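Local atomic coordinates of peptidoglycan glycosyltransferase (Eggerthella lenta, PDB entry 4MNR), a protein that is a member of the penicillin-binding protein family of the bacterial cell envelope, modelled here by its transpeptidase-family part. Residues Thr191-Ala201 with Phe245-Lys256. Residues are numbered along the deposited sequence; the frame is centred on the assembly and turned at random. Where two conformers were deposited one is given.
Sequences TLATALEDDVA and FGQLGVEMGADK
Asp198 OD2 and the carbonyl O of Lys256 share a water that donates to both, 2.7 Å from Asp198 OD2 and 2.9 Å from Lys256 O. The Lys256 chain runs alongside Asp198, pointing the other way, bringing its CD to 3.7 Å from Asp198 OD2, while NZ, turned off by the bend at chi4 (70°), stays 5.7 Å from that oxygen. At most a weak, longer-range attraction would be expected from this pair. Lys256 CD also lies against Val200 CG2, whose other methyl, CG1, meets Glu251 CG and Leu248 CD1. Val200 gets here because helix 191-197 ends in a Schellman motif, with Asp199 at positive phi and Val200 N bonded back to Ala195 O. Both segments belong to the transpeptidase domain of the penicillin-binding family, and the axes of helix 191-197 and helix 245-256 make 46°. Between them lies Met252, a selenomethionine; in the conformer given, CE is 3.6 Å from Ala195 CB and Thr194 CG2 rests against SE, the two side chains at about a right angle. Thr194 OG1 is hydrogen-bonded to Val190 O. Nearer the N-terminal end of both segments, Thr191 CG2 touches the Phe245 ring at its edge, in plane, 3.9 Å from Phe245 CD2, and Thr191 OG1 is hydrogen-bonded to Ala298 O.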
# COMPACT_ATOMS: atom_id res chain seq x y z
N THR A 191 -2.86 -10.16 11.53
CA THR A 191 -2.79 -11.20 12.54
C THR A 191 -3.46 -10.79 13.85
O THR A 191 -4.28 -11.54 14.39
CB THR A 191 -1.35 -11.62 12.80
OG1 THR A 191 -0.75 -11.92 11.53
CG2 THR A 191 -1.30 -12.88 13.67
N LEU A 192 -3.12 -9.61 14.34
CA LEU A 192 -3.72 -9.07 15.57
C LEU A 192 -5.23 -8.90 15.45
O LEU A 192 -5.99 -9.31 16.32
CB LEU A 192 -3.09 -7.71 15.89
CG LEU A 192 -3.65 -7.03 17.13
CD1 LEU A 192 -3.40 -7.88 18.38
CD2 LEU A 192 -3.05 -5.63 17.27
N ALA A 193 -5.66 -8.27 14.36
CA ALA A 193 -7.09 -8.06 14.16
C ALA A 193 -7.86 -9.38 14.11
O ALA A 193 -8.95 -9.50 14.65
CB ALA A 193 -7.35 -7.25 12.88
N THR A 194 -7.26 -10.39 13.48
CA THR A 194 -7.89 -11.68 13.38
C THR A 194 -7.98 -12.35 14.75
O THR A 194 -9.00 -12.94 15.10
CB THR A 194 -7.12 -12.58 12.39
OG1 THR A 194 -7.17 -11.97 11.09
CG2 THR A 194 -7.79 -13.94 12.30
N ALA A 195 -6.91 -12.23 15.53
CA ALA A 195 -6.87 -12.85 16.85
C ALA A 195 -7.92 -12.23 17.78
O ALA A 195 -8.56 -12.94 18.55
CB ALA A 195 -5.48 -12.74 17.47
N LEU A 196 -8.09 -10.92 17.70
CA LEU A 196 -9.09 -10.26 18.53
C LEU A 196 -10.52 -10.59 18.07
O LEU A 196 -11.40 -10.85 18.88
CB LEU A 196 -8.87 -8.74 18.55
CG LEU A 196 -7.51 -8.27 19.09
CD1 LEU A 196 -7.47 -6.74 19.11
CD2 LEU A 196 -7.23 -8.85 20.47
N GLU A 197 -10.74 -10.57 16.76
CA GLU A 197 -12.06 -10.85 16.19
C GLU A 197 -12.53 -12.27 16.54
O GLU A 197 -13.71 -12.48 16.86
CB GLU A 197 -12.04 -10.64 14.67
CG GLU A 197 -13.36 -10.94 13.94
CD GLU A 197 -14.28 -9.72 13.80
OE1 GLU A 197 -13.92 -8.62 14.26
OE2 GLU A 197 -15.38 -9.86 13.22
N ASP A 198 -11.61 -13.22 16.51
CA ASP A 198 -11.93 -14.63 16.72
C ASP A 198 -11.74 -15.06 18.17
O ASP A 198 -11.91 -16.23 18.51
CB ASP A 198 -11.08 -15.52 15.81
CG ASP A 198 -11.43 -15.35 14.34
OD1 ASP A 198 -12.55 -14.90 14.03
OD2 ASP A 198 -10.56 -15.67 13.49
N ASP A 199 -11.37 -14.10 19.02
CA ASP A 199 -11.18 -14.34 20.45
C ASP A 199 -10.11 -15.39 20.74
O ASP A 199 -10.23 -16.16 21.70
CB ASP A 199 -12.50 -14.72 21.13
CG ASP A 199 -12.54 -14.32 22.59
OD1 ASP A 199 -11.98 -13.26 22.94
OD2 ASP A 199 -13.14 -15.07 23.40
N VAL A 200 -9.08 -15.43 19.91
CA VAL A 200 -7.96 -16.33 20.14
C VAL A 200 -7.10 -15.83 21.31
O VAL A 200 -6.61 -16.62 22.12
CB VAL A 200 -7.09 -16.48 18.88
CG1 VAL A 200 -5.84 -17.30 19.18
CG2 VAL A 200 -7.91 -17.12 17.76
N ALA A 201 -6.91 -14.52 21.38
CA ALA A 201 -6.16 -13.89 22.45
C ALA A 201 -6.72 -12.50 22.64
O ALA A 201 -7.50 -12.03 21.80
CB ALA A 201 -4.67 -13.81 22.11
N PHE A 245 4.34 -13.26 17.75
CA PHE A 245 3.37 -13.42 16.66
C PHE A 245 3.42 -14.81 16.02
O PHE A 245 2.39 -15.34 15.59
CB PHE A 245 3.46 -12.27 15.65
CG PHE A 245 2.67 -11.08 16.08
CD1 PHE A 245 3.20 -10.18 17.01
CD2 PHE A 245 1.37 -10.89 15.64
CE1 PHE A 245 2.44 -9.11 17.45
CE2 PHE A 245 0.60 -9.81 16.08
CZ PHE A 245 1.15 -8.91 16.98
N GLY A 246 4.60 -15.43 16.02
CA GLY A 246 4.73 -16.79 15.53
C GLY A 246 3.90 -17.75 16.37
O GLY A 246 3.16 -18.58 15.85
N GLN A 247 4.03 -17.61 17.69
CA GLN A 247 3.26 -18.45 18.60
C GLN A 247 1.77 -18.19 18.46
O GLN A 247 0.97 -19.12 18.55
CB GLN A 247 3.69 -18.19 20.04
CG GLN A 247 5.12 -18.64 20.33
CD GLN A 247 5.54 -18.25 21.73
OE1 GLN A 247 5.31 -19.01 22.69
NE2 GLN A 247 6.12 -17.06 21.87
N LEU A 248 1.40 -16.93 18.26
CA LEU A 248 0.00 -16.57 18.09
C LEU A 248 -0.56 -17.21 16.81
O LEU A 248 -1.67 -17.72 16.81
CB LEU A 248 -0.16 -15.04 18.09
CG LEU A 248 -1.56 -14.51 17.79
CD1 LEU A 248 -2.58 -14.97 18.84
CD2 LEU A 248 -1.51 -12.97 17.69
N GLY A 249 0.23 -17.22 15.74
CA GLY A 249 -0.14 -17.90 14.51
C GLY A 249 -0.42 -19.38 14.70
O GLY A 249 -1.43 -19.90 14.22
N VAL A 250 0.47 -20.07 15.40
CA VAL A 250 0.28 -21.49 15.67
C VAL A 250 -0.95 -21.70 16.54
O VAL A 250 -1.71 -22.65 16.35
CB VAL A 250 1.52 -22.09 16.36
CG1 VAL A 250 1.21 -23.47 16.94
CG2 VAL A 250 2.69 -22.16 15.38
N GLU A 251 -1.17 -20.80 17.50
CA GLU A 251 -2.32 -20.94 18.38
C GLU A 251 -3.64 -20.76 17.61
O GLU A 251 -4.60 -21.52 17.83
CB GLU A 251 -2.25 -19.95 19.55
CG GLU A 251 -3.42 -20.08 20.50
CD GLU A 251 -3.22 -19.34 21.80
OE1 GLU A 251 -2.19 -18.63 21.93
OE2 GLU A 251 -4.09 -19.46 22.69
N MSE A 252 -3.70 -19.79 16.71
CA MSE A 252 -4.94 -19.57 15.98
C MSE A 252 -5.15 -20.61 14.89
O MSE A 252 -6.29 -20.94 14.54
CB MSE A 252 -5.04 -18.14 15.41
CG MSE A 252 -4.23 -17.88 14.16
SE MSE A 252 -4.69 -16.14 13.37
CE MSE A 252 -4.27 -14.99 14.89
N GLY A 253 -4.05 -21.15 14.36
CA GLY A 253 -4.14 -22.20 13.36
C GLY A 253 -4.27 -21.67 11.95
O GLY A 253 -4.64 -20.51 11.72
N ALA A 254 -3.99 -22.55 10.99
CA ALA A 254 -3.95 -22.15 9.59
C ALA A 254 -5.30 -21.67 9.06
O ALA A 254 -5.35 -20.65 8.36
CB ALA A 254 -3.42 -23.31 8.74
N ASP A 255 -6.37 -22.39 9.38
CA ASP A 255 -7.70 -22.02 8.87
C ASP A 255 -8.04 -20.58 9.23
O ASP A 255 -8.45 -19.79 8.36
CB ASP A 255 -8.78 -22.96 9.42
CG ASP A 255 -8.66 -24.38 8.90
OD1 ASP A 255 -8.37 -24.56 7.69
OD2 ASP A 255 -8.86 -25.32 9.70
N LYS A 256 -7.86 -20.22 10.50
CA LYS A 256 -8.20 -18.87 10.97
C LYS A 256 -7.26 -17.81 10.39
O LYS A 256 -7.70 -16.71 10.07
CB LYS A 256 -8.15 -18.78 12.49
CG LYS A 256 -9.36 -19.34 13.22
CD LYS A 256 -9.29 -18.98 14.71
CE LYS A 256 -10.49 -19.50 15.48
NZ LYS A 256 -10.47 -20.98 15.60
O HOH W 1 -10.39 -16.05 10.82
O HOH W 2 -5.15 -16.94 24.61